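Local coordinates for putative diflavin flavoprotein A 3 (Synechocystis sp., PDB 6H0C), which probably passes electrons from NADH to oxygen, reducing it to water, and is represented here by its flavodiiron core of metallo-beta-lactamase-like and flavodoxin-like parts, at residues I10-T15 / D162-I167; Y42-D47 / R140-T145; Y262-G267 / N291-N296; E299-I304 / L329-A334. All blocks are in the same frame, centred on the assembly; numbering follows the deposited sequence.

Contact 1: residues I10-T15 / D162-I167; sequences IAVDTT and DPRTEI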
loop_
_atom_site.group_PDB
_atom_site.type_symbol
_atom_site.label_atom_id
_atom_site.label_comp_id
_atom_site.label_asym_id
_atom_site.label_seq_id
_atom_site.Cartn_x
_atom_site.Cartn_y
_atom_site.Cartn_z
ATOM N N ILE A 10 20.536 -11.538 -9.511
ATOM C CA ILE A 10 20.625 -10.083 -9.626
ATOM C C ILE A 10 21.809 -9.491 -8.870
ATOM O O ILE A 10 22.167 -8.342 -9.079
ATOM C CB ILE A 10 19.320 -9.397 -9.135
ATOM C CG1 ILE A 10 19.050 -9.716 -7.665
ATOM C CG2 ILE A 10 18.131 -9.808 -10.003
ATOM C CD1 ILE A 10 17.896 -8.910 -7.089
ATOM N N ALA A 11 22.411 -10.281 -7.993
ATOM C CA ALA A 11 23.579 -9.853 -7.230
ATOM C C ALA A 11 24.121 -11.084 -6.513
ATOM O O ALA A 11 23.511 -12.152 -6.598
ATOM C CB ALA A 11 23.216 -8.740 -6.248
ATOM N N VAL A 12 25.254 -10.960 -5.822
ATOM C CA VAL A 12 25.838 -12.133 -5.171
ATOM C C VAL A 12 24.841 -12.751 -4.199
ATOM O O VAL A 12 24.236 -12.051 -3.380
ATOM C CB VAL A 12 27.154 -11.814 -4.417
ATOM C CG1 VAL A 12 28.256 -11.494 -5.400
ATOM C CG2 VAL A 12 26.960 -10.672 -3.440
ATOM N N ASP A 13 24.658 -14.064 -4.326
ATOM C CA ASP A 13 23.765 -14.829 -3.460
ATOM C C ASP A 13 22.296 -14.415 -3.591
ATOM O O ASP A 13 21.451 -14.867 -2.820
ATOM C CB ASP A 13 24.205 -14.693 -1.998
ATOM C CG ASP A 13 25.666 -15.057 -1.796
ATOM O OD1 ASP A 13 26.083 -16.140 -2.265
ATOM O OD2 ASP A 13 26.399 -14.246 -1.187
ATOM N N THR A 14 21.985 -13.579 -4.575
ATOM C CA THR A 14 20.656 -12.988 -4.637
ATOM C C THR A 14 19.936 -13.241 -5.955
ATOM O O THR A 14 20.465 -12.979 -7.040
ATOM C CB THR A 14 20.714 -11.470 -4.403
ATOM O OG1 THR A 14 21.539 -11.178 -3.264
ATOM C CG2 THR A 14 19.305 -10.920 -4.181
ATOM N N THR A 15 18.705 -13.724 -5.837
ATOM C CA THR A 15 17.882 -14.045 -6.991
ATOM C C THR A 15 16.513 -13.381 -6.884
ATOM O O THR A 15 15.946 -13.307 -5.790
ATOM C CB THR A 15 17.698 -15.562 -7.118
ATOM O OG1 THR A 15 18.982 -16.198 -7.046
ATOM C CG2 THR A 15 17.003 -15.921 -8.430
ATOM N N ASP A 162 20.609 -4.386 2.140
ATOM C CA ASP A 162 21.695 -5.370 2.155
ATOM C C ASP A 162 22.998 -4.692 1.737
ATOM O O ASP A 162 23.199 -4.398 0.558
ATOM C CB ASP A 162 21.386 -6.549 1.221
ATOM C CG ASP A 162 22.435 -7.661 1.296
ATOM O OD1 ASP A 162 23.506 -7.451 1.920
ATOM O OD2 ASP A 162 22.192 -8.747 0.710
ATOM N N PRO A 163 23.888 -4.438 2.707
ATOM C CA PRO A 163 25.124 -3.711 2.407
ATOM C C PRO A 163 26.072 -4.498 1.500
ATOM O O PRO A 163 26.896 -3.891 0.822
ATOM C CB PRO A 163 25.740 -3.486 3.792
ATOM C CG PRO A 163 25.160 -4.567 4.648
ATOM C CD PRO A 163 23.764 -4.757 4.140
ATOM N N ARG A 164 25.958 -5.820 1.473
ATOM C CA ARG A 164 26.832 -6.630 0.617
ATOM C C ARG A 164 26.583 -6.361 -0.872
ATOM O O ARG A 164 27.516 -6.314 -1.673
ATOM C CB ARG A 164 26.642 -8.123 0.916
ATOM C CG ARG A 164 27.426 -9.057 -0.005
ATOM C CD ARG A 164 28.941 -8.816 0.100
ATOM N NE ARG A 164 29.711 -9.685 -0.794
ATOM C CZ ARG A 164 30.088 -9.345 -2.023
ATOM N NH1 ARG A 164 29.771 -8.150 -2.509
ATOM N NH2 ARG A 164 30.782 -10.198 -2.771
ATOM N N THR A 165 25.316 -6.179 -1.232
ATOM C CA THR A 165 24.906 -6.047 -2.627
ATOM C C THR A 165 24.460 -4.627 -2.972
ATOM O O THR A 165 24.198 -4.321 -4.142
ATOM C CB THR A 165 23.745 -7.006 -2.949
ATOM O OG1 THR A 165 22.641 -6.710 -2.078
ATOM C CG2 THR A 165 24.172 -8.455 -2.748
ATOM N N GLU A 166 24.363 -3.782 -1.944
ATOM C CA GLU A 166 23.898 -2.407 -2.084
ATOM C C GLU A 166 22.478 -2.346 -2.640
ATOM O O GLU A 166 22.109 -1.409 -3.354
ATOM C CB GLU A 166 24.855 -1.614 -2.966
ATOM C CG GLU A 166 26.144 -1.283 -2.248
ATOM C CD GLU A 166 27.283 -1.046 -3.192
ATOM O OE1 GLU A 166 27.348 -1.743 -4.231
ATOM O OE2 GLU A 166 28.105 -0.162 -2.890
ATOM N N ILE A 167 21.688 -3.358 -2.314
ATOM C CA ILE A 167 20.291 -3.369 -2.696
ATOM C C ILE A 167 19.441 -2.903 -1.527
ATOM O O ILE A 167 19.599 -3.372 -0.397
ATOM C CB ILE A 167 19.821 -4.764 -3.135
ATOM C CG1 ILE A 167 20.618 -5.238 -4.351
ATOM C CG2 ILE A 167 18.325 -4.745 -3.433
ATOM C CD1 ILE A 167 20.341 -6.695 -4.721
HETATM O O HOH W 1 20.932 -8.757 -1.714
#
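Ala11 and Thr165 mark where the two backbones come nearest, their CA atoms 6.1 Å apart, and each sits in a tight reversal of the chain. A type II turn runs from Ala11 to Thr14, with a classic beta bulge where Ile10 and Ala11 both face Thr14. In 162-167, Glu166 and Ile167 both face Asp162 in a G1 bulge, and Asp162 OD1 accepts from the backbone N of Arg164 in an Asx turn. No direct hydrogen bond joins the two reversals. Instead the methyl CG2 of Thr165 packs 3.6 Å from Ala11 CB and equally near Val12 CG2. With chi1 at 59°, Thr165 OG1 lies between its own N and carbonyl carbon and meets a water at 2.7 Å. The same water donates to Thr14 OG1 and to Asp162 OD2, so three side chains from both reversals grip it. Thr14 OG1 in turn gives its proton to Val12 O at 2.8 Å, arriving from above the carbonyl plane. Val12 CG2 also rides over the centre of the Arg164 guanidinium, 3.7 Å from CZ. Deeper in, Ile167 CD1 reaches Ala11 CB at 3.8 Å and Ile10 CD1 at 4.1 Å, the two isoleucines crossing at about a right angle. The hairpin of strands 4-11 and 14-21 thus leans on the turn between strands 158-162 and 167-171, joining the two sheets of the metallo-beta-lactamase-like part, with Tyr42 and Ile44 of strand 37-45 beside it.

Contact 2: residues Y42-D47 / R140-T145; sequences YLISAD and RGHELT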
loop_
_atom_site.group_PDB
_atom_site.type_symbol
_atom_site.label_atom_id
_atom_site.label_comp_id
_atom_site.label_asym_id
_atom_site.label_seq_id
_atom_site.Cartn_x
_atom_site.Cartn_y
_atom_site.Cartn_z
ATOM N N TYR A 42 12.244 -12.106 -3.502
ATOM C CA TYR A 42 13.708 -12.147 -3.558
ATOM C C TYR A 42 14.284 -13.210 -2.633
ATOM O O TYR A 42 13.817 -13.409 -1.510
ATOM C CB TYR A 42 14.293 -10.776 -3.208
ATOM C CG TYR A 42 13.777 -9.668 -4.103
ATOM C CD1 TYR A 42 12.617 -8.966 -3.773
ATOM C CD2 TYR A 42 14.433 -9.335 -5.293
ATOM C CE1 TYR A 42 12.130 -7.955 -4.587
ATOM C CE2 TYR A 42 13.948 -8.317 -6.121
ATOM C CZ TYR A 42 12.795 -7.637 -5.758
ATOM O OH TYR A 42 12.307 -6.628 -6.555
ATOM N N LEU A 43 15.304 -13.901 -3.120
ATOM C CA LEU A 43 15.972 -14.925 -2.338
ATOM C C LEU A 43 17.444 -14.575 -2.133
ATOM O O LEU A 43 18.200 -14.431 -3.104
ATOM C CB LEU A 43 15.838 -16.279 -3.025
ATOM C CG LEU A 43 16.363 -17.477 -2.251
ATOM C CD1 LEU A 43 15.509 -17.713 -1.024
ATOM C CD2 LEU A 43 16.355 -18.687 -3.155
ATOM N N ILE A 44 17.833 -14.389 -0.875
ATOM C CA ILE A 44 19.240 -14.307 -0.526
ATOM C C ILE A 44 19.649 -15.628 0.096
ATOM O O ILE A 44 19.122 -16.038 1.132
ATOM C CB ILE A 44 19.559 -13.175 0.457
ATOM C CG1 ILE A 44 19.081 -11.827 -0.078
ATOM C CG2 ILE A 44 21.063 -13.113 0.719
ATOM C CD1 ILE A 44 19.308 -10.682 0.896
ATOM N N SER A 45 20.588 -16.303 -0.545
ATOM C CA SER A 45 21.008 -17.600 -0.069
ATOM C C SER A 45 22.481 -17.574 0.308
ATOM O O SER A 45 23.349 -17.760 -0.537
ATOM C CB SER A 45 20.740 -18.655 -1.132
ATOM O OG SER A 45 20.966 -19.945 -0.603
ATOM N N ALA A 46 22.759 -17.323 1.579
ATOM C CA ALA A 46 24.137 -17.278 2.054
ATOM C C ALA A 46 24.309 -18.346 3.107
ATOM O O ALA A 46 23.818 -19.460 2.925
ATOM C CB ALA A 46 24.472 -15.916 2.607
ATOM N N ASP A 47 24.985 -18.016 4.208
ATOM C CA ASP A 47 25.051 -18.929 5.352
ATOM C C ASP A 47 23.646 -19.235 5.848
ATOM O O ASP A 47 23.343 -20.360 6.258
ATOM C CB ASP A 47 25.890 -18.346 6.484
ATOM C CG ASP A 47 27.340 -18.161 6.097
ATOM O OD1 ASP A 47 27.789 -18.789 5.111
ATOM O OD2 ASP A 47 28.026 -17.381 6.787
ATOM N N ARG A 140 28.276 -13.980 5.116
ATOM C CA ARG A 140 28.878 -13.586 3.846
ATOM C C ARG A 140 28.681 -12.100 3.523
ATOM O O ARG A 140 28.647 -11.705 2.352
ATOM C CB ARG A 140 28.321 -14.459 2.712
ATOM C CG ARG A 140 29.173 -15.688 2.427
ATOM C CD ARG A 140 28.374 -16.982 2.386
ATOM N NE ARG A 140 27.784 -17.223 1.077
ATOM C CZ ARG A 140 27.349 -18.407 0.662
ATOM N NH1 ARG A 140 27.449 -19.471 1.447
ATOM N NH2 ARG A 140 26.812 -18.526 -0.543
ATOM N N GLY A 141 28.566 -11.278 4.566
ATOM C CA GLY A 141 28.469 -9.838 4.398
ATOM C C GLY A 141 27.049 -9.311 4.247
ATOM O O GLY A 141 26.840 -8.095 4.208
ATOM N N HIS A 142 26.076 -10.219 4.148
ATOM C CA HIS A 142 24.671 -9.830 4.053
ATOM C C HIS A 142 24.115 -9.549 5.446
ATOM O O HIS A 142 23.262 -10.295 5.947
ATOM C CB HIS A 142 23.831 -10.922 3.369
ATOM C CG HIS A 142 24.312 -11.301 1.997
ATOM N ND1 HIS A 142 23.884 -10.664 0.851
ATOM C CD2 HIS A 142 25.181 -12.261 1.592
ATOM C CE1 HIS A 142 24.470 -11.211 -0.201
ATOM N NE2 HIS A 142 25.260 -12.182 0.222
ATOM N N GLU A 143 24.611 -8.496 6.090
ATOM C CA GLU A 143 24.023 -8.108 7.361
ATOM C C GLU A 143 22.963 -7.061 7.095
ATOM O O GLU A 143 23.257 -5.876 6.940
ATOM C CB GLU A 143 25.051 -7.587 8.361
ATOM C CG GLU A 143 24.434 -7.483 9.754
ATOM C CD GLU A 143 25.415 -7.068 10.826
ATOM O OE1 GLU A 143 26.596 -6.828 10.492
ATOM O OE2 GLU A 143 24.999 -6.980 12.006
ATOM N N LEU A 144 21.726 -7.535 7.028
ATOM C CA LEU A 144 20.588 -6.707 6.688
ATOM C C LEU A 144 20.293 -5.684 7.780
ATOM O O LEU A 144 20.408 -5.982 8.970
ATOM C CB LEU A 144 19.358 -7.584 6.450
ATOM C CG LEU A 144 19.558 -8.770 5.504
ATOM C CD1 LEU A 144 18.254 -9.568 5.378
ATOM C CD2 LEU A 144 20.071 -8.313 4.137
ATOM N N THR A 145 19.921 -4.476 7.362
ATOM C CA THR A 145 19.392 -3.465 8.272
ATOM C C THR A 145 17.939 -3.161 7.895
ATOM O O THR A 145 17.610 -3.037 6.713
ATOM C CB THR A 145 20.233 -2.175 8.240
ATOM O OG1 THR A 145 21.536 -2.455 8.756
ATOM C CG2 THR A 145 19.595 -1.094 9.098
HETATM O O HOH W 2 30.089 -15.216 6.504
#
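The backbone N of Arg140 gives its proton to a water at 2.6 Å, and that water donates onward to Asp47 OD2 at 3.0 Å, bridging the two segments. Asp47 uses its other oxygen for the guanidinium of Arg140: OD1 lies at the edge of that group, 3.7 Å from NH1. This salt bridge is long, and the carboxylate and guanidinium planes stand 81° apart. Arg140, bent at chi2 and chi3, folds back over the chain, so that Ala46 CA sits above the centre of the guanidinium, 3.7 Å from CZ. Its NH2 has a stronger partner in Asp13. Further along, Ile44 CG2 rests on a face of the His142 ring in a CH-pi contact, 3.9 Å from the centroid and 17° off the normal. The ring's rotation is fixed from both nitrogens, ND1 bonded to Asp162 OD2 and NE2 to Asp13 OD2. Ile44 CD1 meets Leu144 CD2 at 4.1 Å, the two side chains sliding past each other in opposite directions. Strands 37-45 and 143-148 belong to different sheets of the metallo-beta-lactamase sandwich; Phe52 of strand 49-52 packs on both Ile44 and Leu144, and Thr160 of strand 158-162 touches Leu144.

Contact 3: residues Y262-G267 / N291-N296; sequences YASAYG and NAETSN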
loop_
_atom_site.group_PDB
_atom_site.type_symbol
_atom_site.label_atom_id
_atom_site.label_comp_id
_atom_site.label_asym_id
_atom_site.label_seq_id
_atom_site.Cartn_x
_atom_site.Cartn_y
_atom_site.Cartn_z
ATOM N N TYR A 262 -10.709 6.296 6.032
ATOM C CA TYR A 262 -11.377 5.033 5.715
ATOM C C TYR A 262 -11.080 3.952 6.755
ATOM O O TYR A 262 -10.115 4.052 7.510
ATOM C CB TYR A 262 -11.005 4.555 4.309
ATOM C CG TYR A 262 -9.528 4.444 4.011
ATOM C CD1 TYR A 262 -8.823 3.300 4.333
ATOM C CD2 TYR A 262 -8.845 5.475 3.372
ATOM C CE1 TYR A 262 -7.470 3.193 4.048
ATOM C CE2 TYR A 262 -7.501 5.372 3.078
ATOM C CZ TYR A 262 -6.815 4.226 3.415
ATOM O OH TYR A 262 -5.468 4.109 3.126
ATOM N N ALA A 263 -11.925 2.927 6.800
ATOM C CA ALA A 263 -11.952 2.011 7.938
ATOM C C ALA A 263 -10.687 1.162 8.092
ATOM O O ALA A 263 -10.183 1.000 9.205
ATOM C CB ALA A 263 -13.165 1.112 7.839
ATOM N N SER A 264 -10.184 0.611 6.989
ATOM C CA SER A 264 -8.972 -0.209 7.038
ATOM C C SER A 264 -8.277 -0.294 5.679
ATOM O O SER A 264 -8.827 0.132 4.653
ATOM C CB SER A 264 -9.301 -1.613 7.540
ATOM O OG SER A 264 -9.997 -2.329 6.540
ATOM N N ALA A 265 -7.072 -0.864 5.681
ATOM C CA ALA A 265 -6.167 -0.799 4.530
ATOM C C ALA A 265 -6.589 -1.674 3.360
ATOM O O ALA A 265 -6.292 -1.366 2.211
ATOM C CB ALA A 265 -4.749 -1.184 4.961
ATOM N N TYR A 266 -7.257 -2.775 3.655
ATOM C CA TYR A 266 -7.521 -3.779 2.643
ATOM C C TYR A 266 -9.009 -4.131 2.684
ATOM O O TYR A 266 -9.592 -4.233 3.758
ATOM C CB TYR A 266 -6.616 -5.010 2.878
ATOM C CG TYR A 266 -6.715 -6.090 1.816
ATOM C CD1 TYR A 266 -6.079 -5.949 0.583
ATOM C CD2 TYR A 266 -7.446 -7.255 2.048
ATOM C CE1 TYR A 266 -6.177 -6.937 -0.387
ATOM C CE2 TYR A 266 -7.548 -8.242 1.091
ATOM C CZ TYR A 266 -6.914 -8.083 -0.123
ATOM O OH TYR A 266 -7.022 -9.075 -1.072
ATOM N N GLY A 267 -9.634 -4.276 1.519
ATOM C CA GLY A 267 -11.062 -4.551 1.454
ATOM C C GLY A 267 -11.769 -3.683 0.430
ATOM O O GLY A 267 -11.176 -2.752 -0.126
ATOM N N ASN A 291 -6.034 5.840 7.864
ATOM C CA ASN A 291 -6.507 4.496 8.162
ATOM C C ASN A 291 -7.028 4.504 9.599
ATOM O O ASN A 291 -6.245 4.565 10.548
ATOM C CB ASN A 291 -5.372 3.477 7.964
ATOM C CG ASN A 291 -5.790 2.041 8.253
ATOM O OD1 ASN A 291 -6.765 1.789 8.955
ATOM N ND2 ASN A 291 -5.027 1.089 7.725
ATOM N N ALA A 292 -8.350 4.479 9.750
ATOM C CA ALA A 292 -8.972 4.592 11.066
ATOM C C ALA A 292 -8.496 3.483 12.000
ATOM O O ALA A 292 -8.339 3.680 13.206
ATOM C CB ALA A 292 -10.490 4.562 10.933
ATOM N N GLU A 293 -8.248 2.317 11.423
ATOM C CA GLU A 293 -7.848 1.145 12.190
ATOM C C GLU A 293 -6.489 1.320 12.866
ATOM O O GLU A 293 -6.278 0.840 13.972
ATOM C CB GLU A 293 -7.812 -0.066 11.264
ATOM C CG GLU A 293 -7.984 -1.382 11.940
ATOM C CD GLU A 293 -8.179 -2.489 10.936
ATOM O OE1 GLU A 293 -7.295 -2.669 10.077
ATOM O OE2 GLU A 293 -9.225 -3.165 10.990
ATOM N N THR A 294 -5.567 2.006 12.197
ATOM C CA THR A 294 -4.191 2.048 12.670
ATOM C C THR A 294 -3.756 3.452 13.065
ATOM O O THR A 294 -2.714 3.630 13.684
ATOM C CB THR A 294 -3.221 1.508 11.604
ATOM O OG1 THR A 294 -3.272 2.354 10.453
ATOM C CG2 THR A 294 -3.597 0.083 11.205
ATOM N N SER A 295 -4.560 4.445 12.716
ATOM C CA SER A 295 -4.243 5.828 13.032
ATOM C C SER A 295 -4.475 6.123 14.512
ATOM O O SER A 295 -5.276 5.457 15.172
ATOM C CB SER A 295 -5.084 6.765 12.170
ATOM O OG SER A 295 -4.667 8.105 12.322
ATOM N N ASN A 296 -3.765 7.118 15.034
ATOM C CA ASN A 296 -4.018 7.596 16.390
ATOM C C ASN A 296 -4.827 8.890 16.369
ATOM O O ASN A 296 -5.040 9.483 15.308
ATOM C CB ASN A 296 -2.707 7.814 17.145
ATOM C CG ASN A 296 -1.799 8.815 16.454
ATOM O OD1 ASN A 296 -2.022 10.023 16.516
ATOM N ND2 ASN A 296 -0.774 8.311 15.778
HETATM O O HOH W 3 -5.710 -1.579 8.097
#
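Asn291 lays its amide along the backbone of Ser264 and Ala265. Its CG is anti to the backbone N (chi1 -180°), which sends the amide across to the other loop: OD1 stands 3.5 Å from Ser264 CA, and ND2 lies 3.6 Å from Ala265 CB. The two ends of the amide do different work. OD1 accepts from the backbone N of Glu293 in a weak bond of 2.9 Å, within its own loop, while ND2 donates to a water and to Pro152 O. That water also accepts from Ala265 N and donates to Glu293 OE1, tying both loops together. Glu293 gets there with an extended chain, chi1 -156° and chi2 170°, and its OE1 comes to rest 3.4 Å from Ser264 CB. Beneath these side chains the main chain adds a direct bond: Ala292 N donates to Tyr262 O at 2.9 Å, almost straight, continuing the parallel pairing of the two strands. Glu293 N reaches Ala263 O only weakly, at 3.2 Å. Segment 262-267 opens the loop that in flavodoxins binds the FMN phosphate, and probably has the same place here. Both loops leave the sheet at the ends of adjacent strands, 257-262 and 286-291; Gly267 takes the N-cap position of helix 268-281, Asn296 OD1 caps helix 297-306 at Glu299 N, and helix 323-335 packs on Ala263 and Ala292 through Ile325 and Pro324.

Contact 4: residues E299-I304 / L329-A334; sequences EIKEAI and LGITLA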
loop_
_atom_site.group_PDB
_atom_site.type_symbol
_atom_site.label_atom_id
_atom_site.label_comp_id
_atom_site.label_asym_id
_atom_site.label_seq_id
_atom_site.Cartn_x
_atom_site.Cartn_y
_atom_site.Cartn_z
ATOM N N GLU A 299 -3.147 12.160 14.937
ATOM C CA GLU A 299 -3.122 12.143 13.476
ATOM C C GLU A 299 -4.426 12.681 12.905
ATOM O O GLU A 299 -4.428 13.477 11.964
ATOM C CB GLU A 299 -2.910 10.732 12.932
ATOM C CG GLU A 299 -1.508 10.201 12.974
ATOM C CD GLU A 299 -1.438 8.835 12.326
ATOM O OE1 GLU A 299 -1.884 8.716 11.161
ATOM O OE2 GLU A 299 -0.969 7.880 12.985
ATOM N N ILE A 300 -5.537 12.218 13.466
ATOM C CA ILE A 300 -6.838 12.586 12.931
ATOM C C ILE A 300 -7.103 14.055 13.214
ATOM O O ILE A 300 -7.576 14.778 12.341
ATOM C CB ILE A 300 -7.963 11.709 13.505
ATOM C CG1 ILE A 300 -7.770 10.261 13.039
ATOM C CG2 ILE A 300 -9.311 12.221 13.045
ATOM C CD1 ILE A 300 -8.637 9.272 13.754
ATOM N N LYS A 301 -6.774 14.503 14.423
ATOM C CA LYS A 301 -6.922 15.914 14.755
ATOM C C LYS A 301 -6.129 16.784 13.786
ATOM O O LYS A 301 -6.660 17.758 13.260
ATOM C CB LYS A 301 -6.469 16.196 16.183
ATOM C CG LYS A 301 -7.391 15.666 17.257
ATOM C CD LYS A 301 -6.797 15.920 18.639
ATOM C CE LYS A 301 -7.611 15.252 19.732
ATOM N NZ LYS A 301 -6.938 15.415 21.058
ATOM N N GLU A 302 -4.863 16.439 13.553
ATOM C CA GLU A 302 -3.998 17.256 12.694
ATOM C C GLU A 302 -4.514 17.297 11.260
ATOM O O GLU A 302 -4.479 18.335 10.605
ATOM C CB GLU A 302 -2.556 16.738 12.706
ATOM C CG GLU A 302 -1.884 16.747 14.076
ATOM C CD GLU A 302 -1.861 18.124 14.736
ATOM O OE1 GLU A 302 -0.749 18.657 14.952
ATOM O OE2 GLU A 302 -2.945 18.663 15.057
ATOM N N ALA A 303 -4.978 16.155 10.769
ATOM C CA ALA A 303 -5.512 16.096 9.422
ATOM C C ALA A 303 -6.729 17.014 9.311
ATOM O O ALA A 303 -6.801 17.843 8.405
ATOM C CB ALA A 303 -5.871 14.668 9.046
ATOM N N ILE A 304 -7.671 16.877 10.244
ATOM C CA ILE A 304 -8.889 17.684 10.236
ATOM C C ILE A 304 -8.564 19.172 10.445
ATOM O O ILE A 304 -9.223 20.059 9.887
ATOM C CB ILE A 304 -9.885 17.211 11.315
ATOM C CG1 ILE A 304 -10.445 15.825 10.969
ATOM C CG2 ILE A 304 -11.026 18.214 11.463
ATOM C CD1 ILE A 304 -11.144 15.765 9.619
ATOM N N LEU A 329 -15.156 9.311 14.061
ATOM C CA LEU A 329 -16.314 10.190 13.900
ATOM C C LEU A 329 -16.401 11.198 15.053
ATOM O O LEU A 329 -16.653 12.385 14.831
ATOM C CB LEU A 329 -17.604 9.366 13.811
ATOM C CG LEU A 329 -18.932 10.114 13.967
ATOM C CD1 LEU A 329 -19.193 10.989 12.761
ATOM C CD2 LEU A 329 -20.088 9.141 14.188
ATOM N N GLY A 330 -16.188 10.722 16.279
ATOM C CA GLY A 330 -16.216 11.587 17.446
ATOM C C GLY A 330 -15.146 12.662 17.397
ATOM O O GLY A 330 -15.400 13.838 17.687
ATOM N N ILE A 331 -13.935 12.257 17.032
ATOM C CA ILE A 331 -12.824 13.196 16.944
ATOM C C ILE A 331 -13.091 14.206 15.841
ATOM O O ILE A 331 -12.811 15.394 15.995
ATOM C CB ILE A 331 -11.483 12.466 16.695
ATOM C CG1 ILE A 331 -11.173 11.526 17.871
ATOM C CG2 ILE A 331 -10.352 13.468 16.482
ATOM C CD1 ILE A 331 -10.021 10.569 17.613
ATOM N N THR A 332 -13.653 13.739 14.731
ATOM C CA THR A 332 -13.944 14.628 13.616
ATOM C C THR A 332 -15.020 15.645 14.003
ATOM O O THR A 332 -14.859 16.844 13.774
ATOM C CB THR A 332 -14.383 13.835 12.373
ATOM O OG1 THR A 332 -13.308 12.981 11.957
ATOM C CG2 THR A 332 -14.739 14.781 11.224
ATOM N N LEU A 333 -16.106 15.177 14.615
ATOM C CA LEU A 333 -17.172 16.088 15.036
ATOM C C LEU A 333 -16.677 17.073 16.091
ATOM O O LEU A 333 -17.070 18.244 16.088
ATOM C CB LEU A 333 -18.381 15.312 15.573
ATOM C CG LEU A 333 -19.210 14.546 14.541
ATOM C CD1 LEU A 333 -20.283 13.729 15.227
ATOM C CD2 LEU A 333 -19.832 15.511 13.561
ATOM N N ALA A 334 -15.816 16.605 16.991
ATOM C CA ALA A 334 -15.298 17.466 18.053
ATOM C C ALA A 334 -14.353 18.532 17.514
ATOM O O ALA A 334 -14.107 19.528 18.179
ATOM C CB ALA A 334 -14.593 16.638 19.119
#
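Two neighbouring helices of the flavodoxin-like part meet here, each the connection of a beta-alpha-beta unit. Ile300 and Lys301 on helix 297-306 receive Ile331 from helix 323-335. The axes of the two short segments approach to 9.6 Å, the helices running in the same general sense with a crossing angle of -39°. One methyl does most of the touching: Ile331 CG2, which lies anti to the backbone N while CG1 takes the place beside it (chi1 -62°), enters between Ile300 CG2 and Lys301 CG, 3.8 Å from each. Ile331 crosses both partners at about a right angle, so a single branch is set against a methyl on one helix position and an aliphatic chain on the next. Lys301 touches with CG, at the root of its extended chain; NZ makes a salt bridge with Glu298 of its own helix. One turn on, Ile304 turns to Thr332, CD1 lying 4.1 Å from Thr332 CG2. The Thr332 hydroxyl is bonded to Ala328 O, a turn back along its helix, which leaves the methyl to pack. No hydrogen bond passes between the two segments. Phe310 of strand 309-313 lies under both Ile304 and Thr332, while Ala259 and Ile261 of strand 257-262 touch Ile304 and Thr332 respectively. Two successive crossover helices side by side on one face of a parallel sheet of order 2-1-3-4-5 are as expected for the flavodoxin-like fold.

In the fold
From the N terminus, the first hairpin waits until residues 162-167 arrive, and contact 1 then closes a loop of 146 residues. Contact 2 is nested inside that loop, joining 42-47 to 140-145. The two touch, with centres 7 Å apart, and between them tie the two sheets of the metallo-beta-lactamase-like part on one side of the molecule. The chain then passes into the flavodoxin-like part, where contact 3 and contact 4 follow in series, each closing a short loop of about two dozen residues. Contact 3 joins the ends of adjacent strands and contact 4 two helices beside them, centres 14 Å apart. Contacts 1 and 4 lie 44 Å apart between centres.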